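Local coordinates for protein putative hydrolase YdeN (Bacillus subtilis, PDB 1UXO) that probably acts as a serine hydrolase of the alpha/beta-hydrolase fold, perhaps an esterase, though its natural substrate is not established, at residues K27-D32 with D181-Y186; L58-L63 with L80-H85; G94-S99 with P177-V182. The protein carries 2 engineered substitutions. All coordinates share one frame; numbering follows the deposited sequence.

Contact 1: residues K27-D32 with D181-Y186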
loop_
_atom_site.group_PDB
_atom_site.type_symbol
_atom_site.label_atom_id
_atom_site.label_comp_id
_atom_site.label_asym_id
_atom_site.label_seq_id
_atom_site.Cartn_x
_atom_site.Cartn_y
_atom_site.Cartn_z
ATOM N N LYS A 27 -10.811 -11.285 -5.117
ATOM C CA LYS A 27 -11.936 -11.911 -5.815
ATOM C C LYS A 27 -12.645 -10.957 -6.793
ATOM O O LYS A 27 -13.071 -11.381 -7.876
ATOM C CB LYS A 27 -12.939 -12.553 -4.833
ATOM C CG LYS A 27 -12.389 -13.647 -3.916
ATOM C CD LYS A 27 -13.401 -13.879 -2.730
ATOM C CE LYS A 27 -12.801 -14.474 -1.405
ATOM N NZ LYS A 27 -13.593 -14.098 -0.060
ATOM N N ARG A 28 -12.711 -9.665 -6.469
ATOM C CA ARG A 28 -13.349 -8.683 -7.359
ATOM C C ARG A 28 -12.506 -8.524 -8.651
ATOM O O ARG A 28 -13.030 -8.458 -9.752
ATOM C CB ARG A 28 -13.600 -7.375 -6.633
ATOM C CG ARG A 28 -14.182 -6.293 -7.520
ATOM C CD ARG A 28 -15.643 -6.667 -7.998
ATOM N NE ARG A 28 -16.144 -5.672 -8.926
ATOM C CZ ARG A 28 -15.895 -5.665 -10.228
ATOM N NH1 ARG A 28 -15.201 -6.650 -10.779
ATOM N NH2 ARG A 28 -16.412 -4.707 -10.995
ATOM N N LEU A 29 -11.195 -8.528 -8.480
ATOM C CA LEU A 29 -10.269 -8.478 -9.597
ATOM C C LEU A 29 -10.352 -9.733 -10.468
ATOM O O LEU A 29 -10.326 -9.657 -11.715
ATOM C CB LEU A 29 -8.857 -8.201 -9.069
ATOM C CG LEU A 29 -8.582 -6.743 -8.648
ATOM C CD1 LEU A 29 -7.309 -6.662 -7.799
ATOM C CD2 LEU A 29 -8.481 -5.823 -9.888
ATOM N N LEU A 30 -10.436 -10.887 -9.835
ATOM C CA LEU A 30 -10.599 -12.159 -10.522
ATOM C C LEU A 30 -11.858 -12.171 -11.407
ATOM O O LEU A 30 -11.850 -12.707 -12.547
ATOM C CB LEU A 30 -10.613 -13.289 -9.484
ATOM C CG LEU A 30 -10.739 -14.677 -10.098
ATOM C CD1 LEU A 30 -9.556 -14.930 -11.029
ATOM C CD2 LEU A 30 -10.887 -15.745 -8.960
ATOM N N ALA A 31 -12.908 -11.497 -10.951
ATOM C CA ALA A 31 -14.146 -11.380 -11.747
ATOM C C ALA A 31 -13.924 -10.653 -13.090
ATOM O O ALA A 31 -14.699 -10.845 -14.067
ATOM C CB ALA A 31 -15.222 -10.669 -10.933
ATOM N N ASP A 32 -12.869 -9.838 -13.153
ATOM C CA ASP A 32 -12.424 -9.221 -14.396
ATOM C C ASP A 32 -11.321 -9.960 -15.168
ATOM O O ASP A 32 -10.836 -9.456 -16.198
ATOM C CB ASP A 32 -11.866 -7.860 -14.087
ATOM C CG ASP A 32 -12.883 -6.916 -13.514
ATOM O OD1 ASP A 32 -14.147 -7.105 -13.562
ATOM O OD2 ASP A 32 -12.448 -5.905 -12.962
ATOM N N ASP A 181 -11.931 0.501 -7.871
ATOM C CA ASP A 181 -12.234 1.467 -8.929
ATOM C C ASP A 181 -11.015 2.365 -9.305
ATOM O O ASP A 181 -10.745 2.584 -10.505
ATOM C CB ASP A 181 -13.428 2.316 -8.572
ATOM C CG ASP A 181 -14.761 1.524 -8.663
ATOM O OD1 ASP A 181 -14.912 0.612 -9.528
ATOM O OD2 ASP A 181 -15.703 1.764 -7.926
ATOM N N VAL A 182 -10.274 2.819 -8.309
ATOM C CA VAL A 182 -9.054 3.626 -8.578
ATOM C C VAL A 182 -8.046 2.779 -9.347
ATOM O O VAL A 182 -7.493 3.202 -10.368
ATOM C CB VAL A 182 -8.470 4.225 -7.305
ATOM C CG1 VAL A 182 -7.104 4.855 -7.596
ATOM C CG2 VAL A 182 -9.442 5.280 -6.718
ATOM N N LEU A 183 -7.860 1.541 -8.911
ATOM C CA LEU A 183 -6.974 0.609 -9.583
ATOM C C LEU A 183 -7.373 0.375 -11.014
ATOM O O LEU A 183 -6.551 0.451 -11.956
ATOM C CB LEU A 183 -6.952 -0.730 -8.780
ATOM C CG LEU A 183 -5.970 -1.775 -9.193
ATOM C CD1 LEU A 183 -4.522 -1.242 -9.134
ATOM C CD2 LEU A 183 -6.176 -3.026 -8.363
ATOM N N THR A 184 -8.645 0.077 -11.214
ATOM C CA THR A 184 -9.136 -0.207 -12.539
ATOM C C THR A 184 -8.965 0.985 -13.503
ATOM O O THR A 184 -8.752 0.780 -14.707
ATOM C CB THR A 184 -10.607 -0.706 -12.417
ATOM O OG1 THR A 184 -10.567 -2.012 -11.816
ATOM C CG2 THR A 184 -11.268 -0.936 -13.794
ATOM N N SER A 185 -9.077 2.201 -12.999
ATOM C CA SER A 185 -8.901 3.400 -13.830
ATOM C C SER A 185 -7.460 3.463 -14.387
ATOM O O SER A 185 -7.220 3.948 -15.507
ATOM C CB SER A 185 -9.296 4.662 -13.063
ATOM O OG SER A 185 -8.281 5.099 -12.153
ATOM N N TYR A 186 -6.519 2.928 -13.631
ATOM C CA TYR A 186 -5.152 2.844 -14.104
ATOM C C TYR A 186 -5.014 1.940 -15.325
ATOM O O TYR A 186 -4.083 2.128 -16.135
ATOM C CB TYR A 186 -4.250 2.245 -13.054
ATOM C CG TYR A 186 -4.040 3.015 -11.775
ATOM C CD1 TYR A 186 -4.495 4.330 -11.591
ATOM C CD2 TYR A 186 -3.330 2.412 -10.741
ATOM C CE1 TYR A 186 -4.265 5.000 -10.363
ATOM C CE2 TYR A 186 -3.039 3.073 -9.600
ATOM C CZ TYR A 186 -3.541 4.379 -9.422
ATOM O OH TYR A 186 -3.200 4.980 -8.244
HETATM O O HOH W 1 -10.117 -4.378 -13.224
#

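Contact 2: residues L58-L63 with L80-H85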
loop_
_atom_site.group_PDB
_atom_site.type_symbol
_atom_site.label_atom_id
_atom_site.label_comp_id
_atom_site.label_asym_id
_atom_site.label_seq_id
_atom_site.Cartn_x
_atom_site.Cartn_y
_atom_site.Cartn_z
ATOM N N LEU A 58 11.432 -11.530 -2.597
ATOM C CA LEU A 58 11.138 -12.870 -3.160
ATOM C C LEU A 58 10.363 -12.783 -4.469
ATOM O O LEU A 58 10.394 -13.744 -5.246
ATOM C CB LEU A 58 10.305 -13.702 -2.194
ATOM C CG LEU A 58 10.978 -14.054 -0.877
ATOM C CD1 LEU A 58 10.001 -14.658 0.073
ATOM C CD2 LEU A 58 12.189 -14.949 -1.025
ATOM N N TYR A 59 9.685 -11.634 -4.680
ATOM C CA TYR A 59 8.797 -11.374 -5.818
ATOM C C TYR A 59 9.391 -10.393 -6.848
ATOM O O TYR A 59 8.781 -10.082 -7.851
ATOM C CB TYR A 59 7.479 -10.821 -5.270
ATOM C CG TYR A 59 6.775 -11.848 -4.456
ATOM C CD1 TYR A 59 5.972 -12.776 -5.055
ATOM C CD2 TYR A 59 6.979 -11.940 -3.078
ATOM C CE1 TYR A 59 5.333 -13.761 -4.304
ATOM C CE2 TYR A 59 6.330 -12.939 -2.301
ATOM C CZ TYR A 59 5.505 -13.827 -2.939
ATOM O OH TYR A 59 4.847 -14.835 -2.245
ATOM N N GLN A 60 10.610 -9.952 -6.578
ATOM C CA GLN A 60 11.210 -8.815 -7.233
ATOM C C GLN A 60 11.337 -9.045 -8.744
ATOM O O GLN A 60 11.137 -8.135 -9.583
ATOM C CB GLN A 60 12.575 -8.697 -6.567
ATOM C CG GLN A 60 13.432 -7.587 -6.713
ATOM C CD GLN A 60 14.566 -7.773 -5.740
ATOM O OE1 GLN A 60 15.543 -8.493 -6.031
ATOM N NE2 GLN A 60 14.421 -7.192 -4.562
ATOM N N HIS A 61 11.617 -10.283 -9.098
ATOM C CA HIS A 61 11.820 -10.640 -10.512
ATOM C C HIS A 61 10.527 -10.596 -11.323
ATOM O O HIS A 61 10.564 -10.630 -12.549
ATOM C CB HIS A 61 12.457 -12.025 -10.591
ATOM C CG HIS A 61 11.560 -13.120 -10.088
ATOM N ND1 HIS A 61 11.589 -13.560 -8.773
ATOM C CD2 HIS A 61 10.560 -13.805 -10.693
ATOM C CE1 HIS A 61 10.679 -14.497 -8.610
ATOM N NE2 HIS A 61 10.042 -14.673 -9.758
ATOM N N THR A 62 9.365 -10.526 -10.659
ATOM C CA THR A 62 8.075 -10.474 -11.344
ATOM C C THR A 62 7.561 -9.046 -11.575
ATOM O O THR A 62 6.481 -8.883 -12.111
ATOM C CB THR A 62 6.975 -11.231 -10.543
ATOM O OG1 THR A 62 6.630 -10.490 -9.360
ATOM C CG2 THR A 62 7.499 -12.582 -9.994
ATOM N N LEU A 63 8.290 -8.018 -11.158
ATOM C CA LEU A 63 7.728 -6.677 -11.142
ATOM C C LEU A 63 8.049 -5.989 -12.434
ATOM O O LEU A 63 9.226 -5.847 -12.785
ATOM C CB LEU A 63 8.324 -5.833 -10.041
ATOM C CG LEU A 63 8.285 -6.379 -8.638
ATOM C CD1 LEU A 63 9.104 -5.482 -7.719
ATOM C CD2 LEU A 63 6.867 -6.561 -8.134
ATOM N N LEU A 80 7.403 1.625 0.056
ATOM C CA LEU A 80 8.158 2.842 -0.302
ATOM C C LEU A 80 9.678 2.605 -0.141
ATOM O O LEU A 80 10.502 2.964 -1.026
ATOM C CB LEU A 80 7.711 4.083 0.519
ATOM C CG LEU A 80 6.284 4.570 0.271
ATOM C CD1 LEU A 80 5.940 5.683 1.215
ATOM C CD2 LEU A 80 6.061 4.951 -1.162
ATOM N N ARG A 81 10.062 1.993 0.968
ATOM C CA ARG A 81 11.458 1.643 1.160
ATOM C C ARG A 81 11.935 0.643 0.127
ATOM O O ARG A 81 13.076 0.714 -0.333
ATOM C CB ARG A 81 11.702 1.130 2.537
ATOM C CG ARG A 81 11.567 2.156 3.592
ATOM C CD ARG A 81 12.750 3.176 3.519
ATOM N NE ARG A 81 12.605 4.138 4.566
ATOM C CZ ARG A 81 13.107 5.349 4.569
ATOM N NH1 ARG A 81 13.880 5.793 3.570
ATOM N NH2 ARG A 81 12.814 6.102 5.620
ATOM N N PHE A 82 11.087 -0.328 -0.202
ATOM C CA PHE A 82 11.390 -1.309 -1.242
ATOM C C PHE A 82 11.664 -0.650 -2.570
ATOM O O PHE A 82 12.667 -0.965 -3.250
ATOM C CB PHE A 82 10.224 -2.297 -1.308
ATOM C CG PHE A 82 10.419 -3.419 -2.219
ATOM C CD1 PHE A 82 11.408 -4.358 -2.004
ATOM C CD2 PHE A 82 9.551 -3.574 -3.318
ATOM C CE1 PHE A 82 11.551 -5.445 -2.911
ATOM C CE2 PHE A 82 9.679 -4.673 -4.201
ATOM C CZ PHE A 82 10.693 -5.590 -3.981
ATOM N N LEU A 83 10.799 0.269 -2.990
ATOM C CA LEU A 83 10.979 0.932 -4.294
ATOM C C LEU A 83 12.212 1.792 -4.298
ATOM O O LEU A 83 12.850 1.916 -5.345
ATOM C CB LEU A 83 9.792 1.815 -4.621
ATOM C CG LEU A 83 8.465 1.070 -4.774
ATOM C CD1 LEU A 83 7.421 2.139 -4.919
ATOM C CD2 LEU A 83 8.504 0.192 -5.987
ATOM N N GLU A 84 12.579 2.395 -3.156
ATOM C CA GLU A 84 13.802 3.218 -3.128
ATOM C C GLU A 84 15.015 2.444 -3.545
ATOM O O GLU A 84 15.899 2.998 -4.183
ATOM C CB GLU A 84 14.146 3.712 -1.722
ATOM C CG GLU A 84 13.424 4.881 -1.260
ATOM C CD GLU A 84 13.935 5.376 0.101
ATOM O OE1 GLU A 84 14.253 4.557 0.984
ATOM O OE2 GLU A 84 14.021 6.603 0.282
ATOM N N HIS A 85 15.084 1.174 -3.170
ATOM C CA HIS A 85 16.279 0.388 -3.422
ATOM C C HIS A 85 16.165 -0.563 -4.630
ATOM O O HIS A 85 17.068 -1.327 -4.891
ATOM C CB HIS A 85 16.645 -0.374 -2.138
ATOM C CG HIS A 85 17.254 0.508 -1.086
ATOM N ND1 HIS A 85 17.239 0.189 0.251
ATOM C CD2 HIS A 85 17.860 1.730 -1.176
ATOM C CE1 HIS A 85 17.830 1.159 0.937
ATOM N NE2 HIS A 85 18.217 2.108 0.100
#

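Contact 3: residues G94-S99 with P177-V182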
loop_
_atom_site.group_PDB
_atom_site.type_symbol
_atom_site.label_atom_id
_atom_site.label_comp_id
_atom_site.label_asym_id
_atom_site.label_seq_id
_atom_site.Cartn_x
_atom_site.Cartn_y
_atom_site.Cartn_z
ATOM N N GLY A 94 1.705 0.944 -11.047
ATOM C CA GLY A 94 1.227 1.880 -10.057
ATOM C C GLY A 94 1.191 1.344 -8.668
ATOM O O GLY A 94 1.413 0.143 -8.428
ATOM N N ILE A 95 0.930 2.266 -7.746
ATOM C CA ILE A 95 0.796 1.977 -6.315
ATOM C C ILE A 95 -0.411 2.712 -5.743
ATOM O O ILE A 95 -0.769 3.850 -6.156
ATOM C CB ILE A 95 2.070 2.372 -5.517
ATOM C CG1 ILE A 95 2.353 3.870 -5.577
ATOM C CG2 ILE A 95 3.290 1.567 -5.915
ATOM C CD1 ILE A 95 3.601 4.271 -4.758
ATOM N N ILE A 96 -1.099 2.034 -4.840
ATOM C CA ILE A 96 -2.162 2.629 -4.090
ATOM C C ILE A 96 -1.870 2.388 -2.620
ATOM O O ILE A 96 -1.688 1.240 -2.197
ATOM C CB ILE A 96 -3.496 2.034 -4.471
ATOM C CG1 ILE A 96 -3.818 2.281 -5.944
ATOM C CG2 ILE A 96 -4.591 2.658 -3.668
ATOM C CD1 ILE A 96 -5.137 1.605 -6.407
ATOM N N LEU A 97 -1.802 3.464 -1.871
ATOM C CA LEU A 97 -1.408 3.418 -0.465
ATOM C C LEU A 97 -2.601 3.748 0.381
ATOM O O LEU A 97 -2.936 4.921 0.566
ATOM C CB LEU A 97 -0.250 4.365 -0.199
ATOM C CG LEU A 97 0.901 4.253 -1.201
ATOM C CD1 LEU A 97 1.990 5.299 -0.939
ATOM C CD2 LEU A 97 1.508 2.873 -1.142
ATOM N N VAL A 98 -3.247 2.699 0.906
ATOM C CA VAL A 98 -4.400 2.871 1.793
ATOM C C VAL A 98 -3.953 3.140 3.220
ATOM O O VAL A 98 -3.255 2.325 3.816
ATOM C CB VAL A 98 -5.362 1.691 1.718
ATOM C CG1 VAL A 98 -6.638 2.025 2.422
ATOM C CG2 VAL A 98 -5.653 1.373 0.248
ATOM N N SER A 99 -4.313 4.314 3.725
ATOM C CA SER A 99 -3.856 4.816 5.025
ATOM C C SER A 99 -2.358 4.911 5.085
ATOM O O SER A 99 -1.754 4.579 6.119
ATOM C CB SER A 99 -4.384 3.951 6.124
ATOM O OG SER A 99 -5.754 3.779 5.985
ATOM N N PRO A 177 -14.689 -0.852 -2.316
ATOM C CA PRO A 177 -14.841 -0.531 -3.745
ATOM C C PRO A 177 -13.977 0.600 -4.288
ATOM O O PRO A 177 -13.516 0.498 -5.413
ATOM C CB PRO A 177 -16.331 -0.212 -3.862
ATOM C CG PRO A 177 -16.962 -1.179 -2.822
ATOM C CD PRO A 177 -16.020 -0.960 -1.647
ATOM N N ILE A 178 -13.739 1.646 -3.502
ATOM C CA ILE A 178 -12.887 2.750 -3.999
ATOM C C ILE A 178 -11.509 2.260 -4.450
ATOM O O ILE A 178 -11.027 2.727 -5.474
ATOM C CB ILE A 178 -12.781 3.896 -3.020
ATOM C CG1 ILE A 178 -12.000 5.037 -3.697
ATOM C CG2 ILE A 178 -12.159 3.484 -1.672
ATOM C CD1 ILE A 178 -12.281 6.344 -3.077
ATOM N N VAL A 179 -10.892 1.305 -3.729
ATOM C CA VAL A 179 -9.607 0.790 -4.132
ATOM C C VAL A 179 -9.702 0.071 -5.474
ATOM O O VAL A 179 -8.868 0.261 -6.362
ATOM C CB VAL A 179 -8.934 -0.132 -3.056
ATOM C CG1 VAL A 179 -7.587 -0.559 -3.546
ATOM C CG2 VAL A 179 -8.762 0.628 -1.795
ATOM N N TYR A 180 -10.725 -0.761 -5.651
ATOM C CA TYR A 180 -10.893 -1.494 -6.905
ATOM C C TYR A 180 -11.103 -0.510 -8.087
ATOM O O TYR A 180 -10.536 -0.674 -9.183
ATOM C CB TYR A 180 -12.061 -2.518 -6.790
ATOM C CG TYR A 180 -12.498 -2.958 -8.127
ATOM C CD1 TYR A 180 -11.783 -3.941 -8.824
ATOM C CD2 TYR A 180 -13.574 -2.334 -8.781
ATOM C CE1 TYR A 180 -12.143 -4.315 -10.117
ATOM C CE2 TYR A 180 -13.934 -2.698 -10.056
ATOM C CZ TYR A 180 -13.207 -3.673 -10.714
ATOM O OH TYR A 180 -13.573 -3.983 -11.999
ATOM N N ASP A 181 -11.931 0.501 -7.871
ATOM C CA ASP A 181 -12.234 1.467 -8.929
ATOM C C ASP A 181 -11.015 2.365 -9.305
ATOM O O ASP A 181 -10.745 2.584 -10.505
ATOM C CB ASP A 181 -13.428 2.316 -8.572
ATOM C CG ASP A 181 -14.761 1.524 -8.663
ATOM O OD1 ASP A 181 -14.912 0.612 -9.528
ATOM O OD2 ASP A 181 -15.703 1.764 -7.926
ATOM N N VAL A 182 -10.274 2.819 -8.309
ATOM C CA VAL A 182 -9.054 3.626 -8.578
ATOM C C VAL A 182 -8.046 2.779 -9.347
ATOM O O VAL A 182 -7.493 3.202 -10.368
ATOM C CB VAL A 182 -8.470 4.225 -7.305
ATOM C CG1 VAL A 182 -7.104 4.855 -7.596
ATOM C CG2 VAL A 182 -9.442 5.280 -6.718
#

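Contact 1: residues K27-D32 with D181-Y186
Leu-29 overlaps the end of Leu-183, both of its methyls lying against a single methyl of the partner: Leu-29 CD1 is 3.8 Å from Leu-183 CD2, and Leu-29 CD2 is 3.9 Å from that same Leu-183 CD2. The two side chains cross at about a right angle, and only the terminal methyls meet. Leu-183 reaches across with CG anti to the backbone N (chi1 -172°), a setting that carries CD2 toward helix 22-31. The backbones stay well separated, 8.9 Å between Leu-29 CA and Thr-184 CA, and only 115 Å² is buried in total, evidence of a light contact between side-chain ends.

Toward solvent the chemistry becomes polar. Asp-32 OD2 and Thr-184 OG1 are 4.5 Å apart, too far for a direct bond, and one water spans them. It donates to Asp-32 OD2 at 2.8 Å and to Thr-184 OG1 at an equal distance. Asp-32 OD1 meanwhile accepts from Arg-28 NH1 at 3.0 Å in a salt bridge between residues four apart, at the end of helix 22-31. The acceptor lies in the guanidinium plane, but the donor stands 46° out of the carboxylate plane. With the salt bridge at OD1 and the water at OD2, rotation of the Asp-32 carboxylate is probably restrained. Tyr-180 completes the polar group: its OH probably bonds Asp-32 OD2, though the separation is doubtfully short, its backbone O pairs with Thr-184 OG1, and its ring makes a cation-pi contact with Arg-28.

Helices 22-31 and 177-188 are thus neighbours over one side of the parallel sheet. Beneath their junction Leu-29 and Leu-183 both rest on Val-7 of strand 6-10, while Leu-183 also touches Tyr-68 of strand 67-72 and Ile-96 of strand 92-98.

Contact 2: residues L58-L63 with L80-H85
The link between helix 49-57 and strand 67-72, part of the alternating helix-strand path of the alpha/beta-hydrolase fold, meets helix 75-84 here through one aromatic ring. Phe-82 projects from the helix with CG anti to its own backbone N (chi1 -175°), which sends the far end of the ring between Gln-60 and Leu-63. Leu-63 arrives from the opposite direction and touches the ring edge, near its plane, with CD1 3.7 Å from Phe-82 CE2. The Gln-60 chain, extended beyond CG, comes in at a slant and in one of its two conformers puts NE2 3.7 Å from Phe-82 CE1. The amide and ring planes then differ by 22°. Leu-63 CD1 and, in that conformer, Gln-60 NE2 are each 4.1 Å from Phe-82 CZ, so the ring's outer end is flanked by both.

The 3-10 turn 60-62 carries Gln-60 and leads directly into Leu-63. Tyr-59 O holds it by accepting twice, from Thr-62 N at 2.9 Å and from Thr-62 OG1 at 2.7 Å; the hydroxyl lies in the carbonyl plane, with a C=O...donor angle of 147°. Leu-53 and Leu-56 of helix 49-57 touch Phe-82 as well. Putting an alanine at Phe-82 would probably open a gap beside Leu-63 CD1 and toward Leu-53 and Leu-56, where the ring surface is lost.

Taken together, an aromatic ring set against a leucine methyl and a glutamine amide joins a helix of one outer layer of the alpha/beta/alpha sandwich to the loop leading into a central strand, away from the predicted charge relay residues.

Contact 3: residues G94-S99 with P177-V182
With CG1 anti to the carbonyl carbon (chi1 -62°) and the chain continuing extended (chi2 176°), Ile-96 extends CD1 from strand 92-98 toward the helix. The same first-torsion relation at Val-98 and Val-179, CG2 anti to the carbonyl carbon in each, turns the two CG2 methyls to face one another.

The side chains that meet are all aliphatic. Ile-96 CD1 sits 4.0 Å from Val-182 CG1, the two side chains crossing at a slant. Ile-96 CD1 also lies 4.0 Å from Val-179 O and, more loosely, 4.3 Å from Val-179 CG1, so one methyl spans successive positions on the inner face of the helix. Nearer the start of the helix, Val-98 CG2 meets Val-179 CG2 at 3.8 Å. Val-179 is therefore shared, its CG2 meeting Val-98 while its carbonyl O and, less closely, its CG1 lie against Ile-96. All four residues are buried, and no hydrogen bond crosses the contact.

The geometry shows a helix laid along a strand. The axes of strand 94-98 and helix 177-182 approach to 10.2 Å, and their directions differ by 165°, nearly antiparallel. Alternation along the strand suits this arrangement, because Ile-96 and Val-98 point to helix 177-188 whereas Ile-95 and Leu-97 serve the other side of the sheet.

Val-98 lies near the strand's C-terminal end, its side chain about 7 Å from those of Ser-73 and His-166, both predicted members of a charge relay system, so this packing borders the probable active site. Strand 92-98 runs between strands 67-72 and 128-136, with Ile-96 bonded through its backbone to Leu-69 and Ala-71. Val-179 bears on Val-70 and Ile-134 of those flanking strands and on Leu-25 of helix 22-31.

How the contacts relate
Contacts 1 and 3 share helix 177-188 and the residues Asp-181 and Val-182, their centres about 10 Å apart. Contact 3 is fully buried, a helix-on-strand interface whose meeting side chains are all aliphatic, whereas contact 1 is partly buried and passes from a leucine pair to a water-bridged polar margin. Tyr-180 ties them, its side chain reaching from the range of contact 3 to the charged group of contact 1. Contact 2 lies across the chain's centre from contact 3, about 19 Å between centres, and mixes aromatic, aliphatic and amide groups. Leu-80 on Leu-97 and Leu-83 on Ile-95 meet the side of strand 92-98 turned away from helix 177-188; contacts 1 and 2 do not touch.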